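Local coordinates for protein sulfoquinovosidase (PDB 5AEG) that hydrolyses sulfoquinovosyl diacylglycerides and simple sulfoquinovosides, releasing the sulfonated sugar sulfoquinovose for use as a source of carbon and sulfur, at residues A[527-531]-A[606-610]; A[465-471]-A[498-504]; A[8-12]-A[22-26]; A[75-81]-A[92-96]; A[166-170]-A[510-514]. All blocks are in the same frame, centred on the assembly; numbering follows the deposited sequence.

Contact 1 (A[527-531]-A[606-610]); sequences FSAFT and QYLLG
F530 O is the polar atom around which this contact gathers: the phenol of Y607 donates to it, OH to O 2.7 Å. The bond joins a turn at the end of a helix in the family 31 TIM-barrel domain to strand 607-609 of the C-terminal beta domain. The carbonyl oxygen lies at the edge of the tyrosine ring, near its plane, while the hydroxyl comes from 43° outside the carbonyl plane. L609 lays its CD1 methyl 3.4 Å from F530 O, and its CD2 makes an apolar contact at the edge of the F530 ring. The hydroxyl is also met by the ring edge of F527 (CE1 to Y607 OH 3.6 Å) and by the CG2 methyl of T531. Helix 486-495 supplies V487 and L491 against the same tyrosine. A phenylalanine in place of Y607 would keep the ring but would probably leave the buried F530 O without this donor. The carbonyl is presented by a type I turn from S528 to T531. With T531 OG1 set between its own backbone N and carbonyl carbon (chi1 70°), that hydroxyl closes the turn, donating in the carbonyl plane to a lone pair of S528 O at 2.7 Å.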
# COMPACT_ATOMS: atom_id res chain seq x y z
N PHE A 527 16.07 9.45 -4.06
CA PHE A 527 14.79 8.93 -4.54
C PHE A 527 13.64 9.67 -3.86
O PHE A 527 12.76 10.26 -4.53
CB PHE A 527 14.79 7.41 -4.26
CG PHE A 527 13.45 6.70 -4.43
CD1 PHE A 527 12.48 7.09 -5.32
CD2 PHE A 527 13.21 5.56 -3.65
CE1 PHE A 527 11.31 6.35 -5.43
CE2 PHE A 527 12.10 4.77 -3.86
CZ PHE A 527 11.13 5.16 -4.72
N SER A 528 13.65 9.70 -2.52
CA SER A 528 12.59 10.28 -1.77
C SER A 528 12.33 11.79 -2.00
O SER A 528 11.18 12.25 -1.88
CB SER A 528 12.70 9.96 -0.25
OG SER A 528 12.57 8.55 -0.04
N ALA A 529 13.34 12.52 -2.37
CA ALA A 529 13.19 13.94 -2.73
C ALA A 529 12.33 14.13 -3.99
O ALA A 529 11.86 15.24 -4.22
CB ALA A 529 14.57 14.54 -2.99
N PHE A 530 12.13 13.06 -4.77
CA PHE A 530 11.18 13.00 -5.90
C PHE A 530 9.92 12.21 -5.69
O PHE A 530 9.49 11.43 -6.55
CB PHE A 530 11.98 12.61 -7.16
CG PHE A 530 12.96 13.70 -7.54
CD1 PHE A 530 12.56 14.75 -8.37
CD2 PHE A 530 14.23 13.71 -7.05
CE1 PHE A 530 13.42 15.76 -8.75
CE2 PHE A 530 15.11 14.74 -7.39
CZ PHE A 530 14.71 15.75 -8.29
N THR A 531 9.40 12.33 -4.46
CA THR A 531 8.16 11.69 -4.02
C THR A 531 7.41 12.74 -3.21
O THR A 531 7.97 13.81 -2.92
CB THR A 531 8.37 10.40 -3.18
OG1 THR A 531 8.90 10.76 -1.91
CG2 THR A 531 9.24 9.45 -3.87
N GLN A 606 10.79 2.94 -12.97
CA GLN A 606 10.70 4.35 -13.23
C GLN A 606 9.29 4.80 -13.34
O GLN A 606 8.36 4.01 -13.51
CB GLN A 606 11.50 4.67 -14.53
CG GLN A 606 11.06 3.97 -15.73
CD GLN A 606 11.82 4.46 -16.98
OE1 GLN A 606 12.91 3.94 -17.31
NE2 GLN A 606 11.33 5.51 -17.59
N TYR A 607 9.12 6.12 -13.16
CA TYR A 607 7.87 6.74 -12.99
C TYR A 607 7.90 8.17 -13.40
O TYR A 607 8.96 8.74 -13.58
CB TYR A 607 7.31 6.64 -11.54
CG TYR A 607 8.15 7.30 -10.49
CD1 TYR A 607 9.30 6.64 -9.95
CD2 TYR A 607 7.83 8.54 -9.99
CE1 TYR A 607 10.09 7.24 -8.96
CE2 TYR A 607 8.64 9.15 -9.01
CZ TYR A 607 9.75 8.49 -8.49
OH TYR A 607 10.46 9.14 -7.50
N LEU A 608 6.71 8.71 -13.58
CA LEU A 608 6.54 10.16 -13.74
C LEU A 608 6.07 10.77 -12.39
O LEU A 608 5.17 10.23 -11.72
CB LEU A 608 5.51 10.46 -14.82
CG LEU A 608 5.82 10.01 -16.23
CD1 LEU A 608 4.57 10.11 -17.16
CD2 LEU A 608 7.01 10.69 -16.82
N LEU A 609 6.69 11.85 -11.99
CA LEU A 609 6.28 12.66 -10.83
C LEU A 609 5.47 13.79 -11.40
O LEU A 609 6.02 14.69 -12.02
CB LEU A 609 7.48 13.17 -10.05
CG LEU A 609 7.27 13.92 -8.73
CD1 LEU A 609 6.64 13.01 -7.64
CD2 LEU A 609 8.58 14.50 -8.22
N GLY A 610 4.17 13.77 -11.13
CA GLY A 610 3.21 14.62 -11.87
C GLY A 610 3.35 14.30 -13.37
O GLY A 610 3.78 13.21 -13.76

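Contact 2 (A[465-471]-A[498-504]); sequences STMMWAG and HGLHHSD
Two adjacent parallel strands of the TIM barrel meet here, joined through helix 486-495 in a beta-alpha-beta unit, with M468 beside H501 and W469 beside H502. The ladder runs M468 N to L500 O (3.0 Å), H502 N to M468 O, and A470 N to H502 O. Ahead of it, H498 swings across to S465: its NE2 donates to S465 O at 3.0 Å, near the imidazole plane but from above the carbonyl plane. That bond fixes the ring's rotation, and M468 lies on it, with CG 3.4 Å from the H498 ring centroid, almost exactly on the normal, and SD over the same ring. H502 is approached from two directions: W469 CB lies over a face, and M467 SD sits at the edge, where ND1 makes a weak bond to it at 3.4 Å. Its NE2 is hydrogen-bonded to R535. At the catalytic end of the strands W469 reaches the nucleophile D405, and R535 forms a cation-pi pair with the indole and a salt bridge with D504 OD1. D504 also touches the substrate-binding H537. The other oxygen of D504, OD2, takes the indole NE1 of W469 at 3.1 Å, from 38° above the carboxylate plane.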
# COMPACT_ATOMS: atom_id res chain seq x y z
N SER A 465 -7.09 6.35 4.16
CA SER A 465 -5.65 6.52 4.57
C SER A 465 -5.14 7.79 3.88
O SER A 465 -5.11 7.89 2.64
CB SER A 465 -4.78 5.35 4.17
OG SER A 465 -3.45 5.62 4.53
N THR A 466 -4.71 8.76 4.66
CA THR A 466 -4.25 9.97 4.10
C THR A 466 -2.86 9.86 3.42
O THR A 466 -2.46 10.78 2.68
CB THR A 466 -4.15 11.06 5.22
OG1 THR A 466 -3.55 10.49 6.42
CG2 THR A 466 -5.61 11.55 5.62
N MET A 467 -2.14 8.79 3.69
CA MET A 467 -0.81 8.56 3.05
C MET A 467 -0.43 7.14 3.24
O MET A 467 -0.55 6.62 4.39
CB MET A 467 0.24 9.46 3.71
CG MET A 467 1.65 9.14 3.34
SD MET A 467 2.17 9.46 1.63
CE MET A 467 2.25 11.26 1.71
N MET A 468 0.01 6.48 2.16
CA MET A 468 0.58 5.17 2.29
C MET A 468 2.11 5.30 2.42
O MET A 468 2.74 6.16 1.83
CB MET A 468 0.21 4.21 1.14
CG MET A 468 -1.25 4.09 0.85
SD MET A 468 -2.23 3.61 2.24
CE MET A 468 -1.49 2.14 2.83
N TRP A 469 2.70 4.40 3.23
CA TRP A 469 4.15 4.19 3.18
C TRP A 469 4.41 2.75 2.82
O TRP A 469 3.66 1.84 3.18
CB TRP A 469 4.93 4.74 4.37
CG TRP A 469 5.63 3.78 5.30
CD1 TRP A 469 6.94 3.36 5.25
CD2 TRP A 469 5.07 3.18 6.49
NE1 TRP A 469 7.18 2.50 6.28
CE2 TRP A 469 6.04 2.34 7.02
CE3 TRP A 469 3.79 3.20 7.07
CZ2 TRP A 469 5.80 1.55 8.18
CZ3 TRP A 469 3.57 2.45 8.21
CH2 TRP A 469 4.55 1.59 8.71
N ALA A 470 5.59 2.54 2.24
CA ALA A 470 5.92 1.24 1.69
C ALA A 470 6.32 0.14 2.69
O ALA A 470 6.73 -0.91 2.29
CB ALA A 470 7.00 1.40 0.64
N GLY A 471 6.16 0.40 3.98
CA GLY A 471 6.42 -0.63 4.96
C GLY A 471 7.89 -0.96 5.06
O GLY A 471 8.70 -0.10 4.82
N HIS A 498 -4.82 4.66 -5.07
CA HIS A 498 -4.18 5.40 -3.97
C HIS A 498 -2.88 6.06 -4.57
O HIS A 498 -1.95 5.37 -5.11
CB HIS A 498 -3.86 4.54 -2.76
CG HIS A 498 -3.68 5.38 -1.53
ND1 HIS A 498 -2.74 6.40 -1.44
CD2 HIS A 498 -4.41 5.45 -0.40
CE1 HIS A 498 -2.87 7.02 -0.28
NE2 HIS A 498 -3.88 6.46 0.37
N GLY A 499 -2.89 7.40 -4.59
CA GLY A 499 -1.91 8.22 -5.28
C GLY A 499 -0.93 9.00 -4.37
O GLY A 499 -0.24 9.85 -4.84
N LEU A 500 -0.86 8.70 -3.06
CA LEU A 500 0.07 9.31 -2.13
C LEU A 500 0.93 8.26 -1.45
O LEU A 500 0.41 7.50 -0.63
CB LEU A 500 -0.70 10.17 -1.09
CG LEU A 500 -1.66 11.24 -1.66
CD1 LEU A 500 -2.47 11.88 -0.56
CD2 LEU A 500 -0.88 12.24 -2.40
N HIS A 501 2.24 8.24 -1.71
CA HIS A 501 3.09 7.12 -1.35
C HIS A 501 4.48 7.60 -1.02
O HIS A 501 5.04 8.33 -1.80
CB HIS A 501 3.19 6.13 -2.54
CG HIS A 501 3.74 4.79 -2.22
ND1 HIS A 501 5.02 4.40 -2.56
CD2 HIS A 501 3.15 3.69 -1.71
CE1 HIS A 501 5.19 3.13 -2.27
NE2 HIS A 501 4.05 2.66 -1.80
N HIS A 502 5.05 7.08 0.07
CA HIS A 502 6.49 7.28 0.37
C HIS A 502 7.05 6.07 1.02
O HIS A 502 6.34 5.02 1.23
CB HIS A 502 6.71 8.56 1.25
CG HIS A 502 6.32 8.41 2.70
ND1 HIS A 502 5.02 8.32 3.12
CD2 HIS A 502 7.08 8.31 3.82
CE1 HIS A 502 4.97 8.27 4.44
NE2 HIS A 502 6.21 8.15 4.88
N SER A 503 8.36 6.12 1.23
CA SER A 503 9.09 5.04 1.84
C SER A 503 10.04 5.60 2.93
O SER A 503 10.38 6.81 2.97
CB SER A 503 9.83 4.19 0.81
OG SER A 503 10.84 4.99 0.08
N ASP A 504 10.43 4.68 3.83
CA ASP A 504 11.50 4.99 4.81
C ASP A 504 12.84 5.35 4.07
O ASP A 504 13.36 4.52 3.30
CB ASP A 504 11.77 3.78 5.72
CG ASP A 504 10.57 3.38 6.58
OD1 ASP A 504 9.91 4.21 7.24
OD2 ASP A 504 10.24 2.17 6.49
O HOH W 1 9.08 2.11 3.32

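Contact 3 (A[8-12]-A[22-26])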
# COMPACT_ATOMS: atom_id res chain seq x y z
N LEU A 8 -23.74 -1.10 -24.97
CA LEU A 8 -23.34 -1.16 -23.53
C LEU A 8 -23.14 -2.58 -23.01
O LEU A 8 -22.03 -2.93 -22.63
CB LEU A 8 -24.36 -0.46 -22.64
CG LEU A 8 -23.67 0.15 -21.41
CD1 LEU A 8 -23.27 1.58 -21.78
CD2 LEU A 8 -24.55 0.12 -20.15
N LEU A 9 -24.21 -3.38 -23.00
CA LEU A 9 -24.21 -4.82 -22.62
C LEU A 9 -24.71 -5.66 -23.81
O LEU A 9 -25.87 -5.56 -24.16
CB LEU A 9 -25.14 -5.04 -21.44
CG LEU A 9 -24.59 -4.77 -20.04
CD1 LEU A 9 -25.24 -3.59 -19.31
CD2 LEU A 9 -24.76 -6.02 -19.20
N ASP A 10 -23.87 -6.48 -24.42
CA ASP A 10 -24.21 -7.29 -25.58
C ASP A 10 -24.07 -8.80 -25.22
O ASP A 10 -22.98 -9.45 -25.27
CB ASP A 10 -23.27 -6.89 -26.73
CG ASP A 10 -23.31 -7.84 -27.89
OD1 ASP A 10 -24.33 -8.53 -28.04
OD2 ASP A 10 -22.32 -7.91 -28.67
N PHE A 11 -25.22 -9.37 -24.92
CA PHE A 11 -25.32 -10.77 -24.52
C PHE A 11 -25.84 -11.65 -25.65
O PHE A 11 -26.99 -11.53 -26.00
CB PHE A 11 -26.25 -10.85 -23.31
CG PHE A 11 -26.24 -12.19 -22.67
CD1 PHE A 11 -25.29 -12.50 -21.70
CD2 PHE A 11 -27.11 -13.17 -23.08
CE1 PHE A 11 -25.25 -13.76 -21.14
CE2 PHE A 11 -27.07 -14.44 -22.52
CZ PHE A 11 -26.16 -14.73 -21.54
N GLN A 12 -24.99 -12.53 -26.19
CA GLN A 12 -25.35 -13.45 -27.28
C GLN A 12 -25.39 -14.97 -26.84
O GLN A 12 -24.32 -15.46 -26.44
CB GLN A 12 -24.35 -13.27 -28.42
CG GLN A 12 -24.32 -11.84 -28.98
CD GLN A 12 -23.24 -11.62 -30.04
OE1 GLN A 12 -22.03 -11.73 -29.78
NE2 GLN A 12 -23.68 -11.29 -31.25
N LEU A 22 -20.62 -12.44 -23.42
CA LEU A 22 -21.08 -11.21 -22.89
C LEU A 22 -19.95 -10.21 -23.25
O LEU A 22 -18.76 -10.44 -22.86
CB LEU A 22 -21.26 -11.27 -21.40
CG LEU A 22 -21.48 -9.93 -20.69
CD1 LEU A 22 -22.82 -9.27 -21.04
CD2 LEU A 22 -21.38 -10.11 -19.19
N HIS A 23 -20.32 -9.15 -23.98
CA HIS A 23 -19.41 -8.06 -24.29
C HIS A 23 -19.95 -6.90 -23.48
O HIS A 23 -21.15 -6.79 -23.21
CB HIS A 23 -19.39 -7.67 -25.80
CG HIS A 23 -18.66 -8.62 -26.69
ND1 HIS A 23 -19.21 -9.80 -27.14
CD2 HIS A 23 -17.44 -8.55 -27.23
CE1 HIS A 23 -18.36 -10.41 -27.94
NE2 HIS A 23 -17.26 -9.67 -28.00
N PHE A 24 -19.06 -5.99 -23.06
CA PHE A 24 -19.43 -4.82 -22.26
C PHE A 24 -18.59 -3.69 -22.92
O PHE A 24 -17.33 -3.78 -23.01
CB PHE A 24 -19.03 -5.05 -20.78
CG PHE A 24 -19.08 -3.82 -19.92
CD1 PHE A 24 -20.23 -3.10 -19.81
CD2 PHE A 24 -17.96 -3.40 -19.18
CE1 PHE A 24 -20.31 -1.98 -19.03
CE2 PHE A 24 -18.04 -2.28 -18.40
CZ PHE A 24 -19.21 -1.55 -18.32
N GLN A 25 -19.27 -2.71 -23.51
CA GLN A 25 -18.62 -1.68 -24.37
C GLN A 25 -17.58 -2.22 -25.26
O GLN A 25 -16.45 -1.73 -25.32
CB GLN A 25 -18.04 -0.60 -23.55
CG GLN A 25 -18.95 -0.25 -22.44
CD GLN A 25 -18.93 1.17 -22.10
OE1 GLN A 25 -17.88 1.82 -22.10
NE2 GLN A 25 -20.11 1.70 -21.85
N GLN A 26 -17.95 -3.32 -25.89
CA GLN A 26 -17.13 -4.12 -26.82
C GLN A 26 -16.01 -4.94 -26.29
O GLN A 26 -15.37 -5.64 -27.07
CB GLN A 26 -16.60 -3.32 -28.01
CG GLN A 26 -17.65 -3.19 -29.08
CD GLN A 26 -17.84 -1.76 -29.36
OE1 GLN A 26 -17.19 -1.22 -30.26
NE2 GLN A 26 -18.66 -1.10 -28.53
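F11 and L22 cross at about a right angle, and the leucine places its CD1 methyl against the edge of the phenyl ring, 4.1 Å from F11 CD1. Both side chains leave the backbone in the same way, with CG anti to the main-chain N (chi1 -170° and 168°), and both stand on one face of an antiparallel hairpin. The same methyl meets L9 at its CD2, 4.2 Å away, which makes L22 the bridge between two residues of the opposite strand. F24 completes this face, its CD1 lying 3.3 Å from L8 O, oblique to the ring. On the other face D10 and H23 run side by side and point the same way. Their carboxylate and imidazole planes are only 18° apart, yet OD2 of D10 remains 3.9 Å from ND1 of H23, a proximity of polar groups and not a bond. Beneath them the two residues form a hydrogen-bonded pair, with D10 N to H23 O and H23 N to D10 O both 3.0 Å. At the open end of the hairpin L8 O still takes the backbone N of Q25, at 2.9 Å. Strand 27-32 lies along the other edge of strand 20-24. The apolar face looks onto the next layer of beta structure: L9, F11 and L22 rest on I95, F11 stacks on W79, and F24 packs against L103 and F226.

Contact 4 (A[75-81]-A[92-96])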
# COMPACT_ATOMS: atom_id res chain seq x y z
N SER A 75 -34.19 -10.52 -17.47
CA SER A 75 -34.41 -10.09 -16.11
C SER A 75 -34.93 -8.61 -16.22
O SER A 75 -34.84 -8.00 -17.32
CB SER A 75 -33.06 -10.26 -15.33
OG SER A 75 -33.07 -9.78 -14.00
N PRO A 76 -35.52 -8.06 -15.13
CA PRO A 76 -35.82 -6.60 -15.14
C PRO A 76 -34.58 -5.75 -15.51
O PRO A 76 -34.57 -5.04 -16.54
CB PRO A 76 -36.29 -6.32 -13.68
CG PRO A 76 -36.04 -7.59 -12.90
CD PRO A 76 -36.07 -8.70 -13.91
N ASP A 77 -33.53 -5.94 -14.70
CA ASP A 77 -32.27 -5.23 -14.80
C ASP A 77 -31.38 -5.69 -15.96
O ASP A 77 -30.70 -4.88 -16.57
CB ASP A 77 -31.48 -5.39 -13.48
CG ASP A 77 -32.18 -4.77 -12.29
OD1 ASP A 77 -33.40 -5.02 -12.11
OD2 ASP A 77 -31.52 -4.04 -11.53
N GLY A 78 -31.35 -6.98 -16.25
CA GLY A 78 -30.54 -7.47 -17.37
C GLY A 78 -30.79 -8.94 -17.65
O GLY A 78 -31.83 -9.29 -18.27
N TRP A 79 -29.90 -9.81 -17.14
CA TRP A 79 -29.97 -11.24 -17.39
C TRP A 79 -29.70 -12.04 -16.16
O TRP A 79 -28.92 -11.65 -15.30
CB TRP A 79 -28.98 -11.66 -18.45
CG TRP A 79 -29.29 -11.23 -19.83
CD1 TRP A 79 -30.02 -11.91 -20.78
CD2 TRP A 79 -28.87 -10.02 -20.44
NE1 TRP A 79 -30.05 -11.20 -21.94
CE2 TRP A 79 -29.36 -10.03 -21.77
CE3 TRP A 79 -28.12 -8.93 -20.00
CZ2 TRP A 79 -29.12 -8.99 -22.66
CZ3 TRP A 79 -27.89 -7.89 -20.89
CH2 TRP A 79 -28.39 -7.93 -22.21
N LEU A 80 -30.32 -13.21 -16.12
CA LEU A 80 -30.12 -14.19 -15.05
C LEU A 80 -29.71 -15.50 -15.68
O LEU A 80 -30.45 -16.05 -16.50
CB LEU A 80 -31.36 -14.33 -14.20
CG LEU A 80 -31.30 -15.38 -13.07
CD1 LEU A 80 -30.25 -15.03 -12.03
CD2 LEU A 80 -32.67 -15.50 -12.41
N ILE A 81 -28.47 -15.94 -15.39
CA ILE A 81 -27.96 -17.24 -15.82
C ILE A 81 -28.01 -18.26 -14.69
O ILE A 81 -27.47 -18.04 -13.58
CB ILE A 81 -26.55 -17.12 -16.40
CG1 ILE A 81 -26.54 -15.98 -17.40
CG2 ILE A 81 -26.17 -18.40 -17.04
CD1 ILE A 81 -25.25 -15.78 -18.15
N THR A 92 -26.34 -19.22 -9.47
CA THR A 92 -26.97 -18.18 -10.33
C THR A 92 -26.03 -16.99 -10.51
O THR A 92 -25.31 -16.61 -9.58
CB THR A 92 -28.27 -17.62 -9.77
OG1 THR A 92 -27.98 -17.13 -8.50
CG2 THR A 92 -29.34 -18.71 -9.60
N LEU A 93 -26.03 -16.45 -11.71
CA LEU A 93 -25.26 -15.24 -12.03
C LEU A 93 -26.21 -14.22 -12.57
O LEU A 93 -26.85 -14.46 -13.62
CB LEU A 93 -24.18 -15.56 -13.06
CG LEU A 93 -23.43 -14.33 -13.62
CD1 LEU A 93 -22.62 -13.69 -12.48
CD2 LEU A 93 -22.58 -14.67 -14.80
N ASN A 94 -26.40 -13.14 -11.84
CA ASN A 94 -27.13 -12.01 -12.31
C ASN A 94 -26.20 -11.00 -12.97
O ASN A 94 -25.14 -10.62 -12.38
CB ASN A 94 -27.88 -11.34 -11.16
CG ASN A 94 -29.29 -11.02 -11.56
OD1 ASN A 94 -30.18 -11.84 -11.31
ND2 ASN A 94 -29.50 -9.89 -12.27
N ILE A 95 -26.62 -10.52 -14.13
CA ILE A 95 -25.88 -9.56 -14.96
C ILE A 95 -26.78 -8.36 -15.13
O ILE A 95 -27.98 -8.47 -15.56
CB ILE A 95 -25.57 -10.13 -16.31
CG1 ILE A 95 -24.76 -11.39 -16.17
CG2 ILE A 95 -24.83 -9.13 -17.24
CD1 ILE A 95 -24.47 -12.05 -17.52
N SER A 96 -26.22 -7.20 -14.77
CA SER A 96 -26.96 -5.94 -14.76
C SER A 96 -26.00 -4.75 -14.92
O SER A 96 -24.77 -4.93 -14.86
CB SER A 96 -27.86 -5.85 -13.55
OG SER A 96 -27.27 -5.45 -12.33
O HOH W 2 -28.49 -3.82 -10.69
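N94 leans across toward strand 79-81, starting from a CB that stands on the same face as the side chain of L80. Its CG lies 3.8 Å from W79 O. At the tip the amide splits its contacts: OD1 meets the CD1 methyl of L80 at 3.3 Å, and ND2 faces W79 O at 3.6 Å with S75 OG a little farther off. L80 comes to that oxygen because its CG is anti to the main-chain N (chi1 177°). With an alanine here, the L80 methyl would lose its contact with OD1 and a gap would probably open between L80 and S75. The two segments are arms of a beta hairpin in the N-terminal beta domain. Two hydrogen-bonded pairs, W79 with I95 and I81 with L93, hold it, each N to O distance being 2.8 Å. On the reverse face I81 and I95 touch through their CD1 methyls at 3.9 Å, and strand 9-12 packs there through L9 and F11. Next to W79, G78 brings its CA to 3.3 Å from I95 O, a place where any CB would collide with that oxygen. Beyond it a water takes a hydrogen bond from S96 OG and gives one to OD2 of the poorly ordered D77.

Contact 5 (A[166-170]-A[510-514]); sequences QADCK and TLFEM
F512 presents its ring to the last turn of helix 162-169, and Q166 sets its CB over one face: it stands 3.9 Å from the centroid of the F512 ring and only 7° off the normal, a CH-pi contact. This surface patch joins the galactose mutarotase-like N-terminal domain to a loop of the TIM-barrel domain. The two side chains slide past each other in opposite directions, and the amide of Q166 passes along the base of the phenylalanine with OE1 3.5 Å from F512 CB. Amide and ring planes are inclined by 43°. Farther out on the ring, A167 meets the tip with CA 3.7 Å from F512 CZ, and its CB touches CE2. K170, its chain bent at chi3, brings CE obliquely to within 4.0 Å of F512 CZ. The polar end of Q166 is linked to the turn by one water, which donates to OE1 at 2.8 Å and also to F512 O. In the next shell, a type I' turn from L511 to M514 thrusts the ring outward, closed by M514 N to L511 O at 2.8 Å. On the helix side D168 fastens the chain, through a salt bridge to K159 and a hydrogen bond to G174 N. The turn lies near the active site: the side chain of L511 is about 7 Å from that of the substrate-binding R301 and packs on N540 and R541. At the root of the turn T510 N bonds to N540 OD1, while T510 OG1 is hydrogen-bonded to Y508 O and N545 ND2.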
# COMPACT_ATOMS: atom_id res chain seq x y z
N GLN A 166 17.30 -17.48 5.03
CA GLN A 166 17.47 -17.23 6.47
C GLN A 166 16.20 -16.88 7.26
O GLN A 166 15.91 -17.46 8.35
CB GLN A 166 18.51 -16.12 6.71
CG GLN A 166 19.90 -16.45 6.26
CD GLN A 166 20.86 -15.30 6.50
OE1 GLN A 166 20.89 -14.32 5.76
NE2 GLN A 166 21.52 -15.35 7.60
N ALA A 167 15.39 -15.96 6.71
CA ALA A 167 14.17 -15.54 7.38
C ALA A 167 13.18 -16.73 7.42
O ALA A 167 12.44 -16.85 8.35
CB ALA A 167 13.55 -14.37 6.61
N ASP A 168 13.17 -17.53 6.37
CA ASP A 168 12.26 -18.72 6.31
C ASP A 168 12.64 -19.80 7.33
O ASP A 168 11.79 -20.55 7.74
CB ASP A 168 12.29 -19.37 4.92
CG ASP A 168 11.29 -18.76 3.94
OD1 ASP A 168 10.43 -17.99 4.40
OD2 ASP A 168 11.38 -19.10 2.71
N CYS A 169 13.91 -19.89 7.72
CA CYS A 169 14.30 -20.83 8.74
C CYS A 169 13.67 -20.49 10.08
O CYS A 169 13.46 -21.36 10.85
CB CYS A 169 15.81 -20.93 8.84
SG CYS A 169 16.50 -21.76 7.38
N LYS A 170 13.30 -19.24 10.29
CA LYS A 170 12.74 -18.71 11.54
C LYS A 170 11.30 -18.21 11.18
O LYS A 170 11.11 -17.16 10.68
CB LYS A 170 13.71 -17.57 11.86
CG LYS A 170 13.55 -16.83 13.16
CD LYS A 170 14.45 -15.58 13.17
CE LYS A 170 13.82 -14.39 12.44
NZ LYS A 170 14.22 -13.04 12.96
N THR A 510 16.75 -4.66 9.45
CA THR A 510 18.13 -4.71 9.76
C THR A 510 18.33 -6.06 10.55
O THR A 510 18.24 -6.10 11.75
CB THR A 510 18.48 -3.52 10.64
OG1 THR A 510 17.97 -2.29 10.09
CG2 THR A 510 19.96 -3.41 10.81
N LEU A 511 18.57 -7.13 9.84
CA LEU A 511 18.62 -8.48 10.38
C LEU A 511 19.62 -9.24 9.58
O LEU A 511 20.01 -8.81 8.50
CB LEU A 511 17.28 -9.17 10.17
CG LEU A 511 16.11 -8.63 10.93
CD1 LEU A 511 14.83 -9.40 10.49
CD2 LEU A 511 16.26 -8.65 12.46
N PHE A 512 20.11 -10.36 10.14
CA PHE A 512 20.99 -11.28 9.40
C PHE A 512 22.20 -10.57 8.86
O PHE A 512 22.58 -10.79 7.69
CB PHE A 512 20.22 -12.01 8.26
CG PHE A 512 18.96 -12.65 8.72
CD1 PHE A 512 18.99 -13.62 9.73
CD2 PHE A 512 17.74 -12.29 8.19
CE1 PHE A 512 17.82 -14.20 10.21
CE2 PHE A 512 16.57 -12.85 8.68
CZ PHE A 512 16.60 -13.83 9.66
N GLU A 513 22.84 -9.71 9.64
CA GLU A 513 23.98 -9.00 9.06
C GLU A 513 23.70 -8.00 7.88
O GLU A 513 24.64 -7.53 7.24
CB GLU A 513 25.09 -10.00 8.63
CG GLU A 513 25.55 -10.97 9.75
CD GLU A 513 25.70 -10.31 11.14
OE1 GLU A 513 26.36 -9.25 11.28
OE2 GLU A 513 25.17 -10.88 12.13
N MET A 514 22.43 -7.70 7.57
CA MET A 514 22.19 -6.57 6.70
C MET A 514 22.39 -5.33 7.57
O MET A 514 21.88 -5.28 8.68
CB MET A 514 20.75 -6.59 6.17
CG MET A 514 20.51 -7.64 5.18
SD MET A 514 18.81 -7.66 4.50
CE MET A 514 17.77 -7.75 5.93
O HOH W 3 22.38 -11.96 5.54

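Overall arrangement
From the N terminus the chain first closes two short hairpins, contact 3 and then contact 4, which touch each other and bind the first strands to the N-terminal beta domain. Contact 5 opens at 166-170 and closes only at 510-514, a span of some 340 residues that ties this domain to the barrel and encloses contact 2, where two successive barrel strands pair. Contact 1 opens after contact 5 has closed and carries the chain into the C-terminal domain. No two contacts cross. Contacts 1 and 2 meet through S503, which packs against F527 and S528, whereas contacts 3 and 5 lie on opposite sides of the chain's centre, about 52 Å apart between centres.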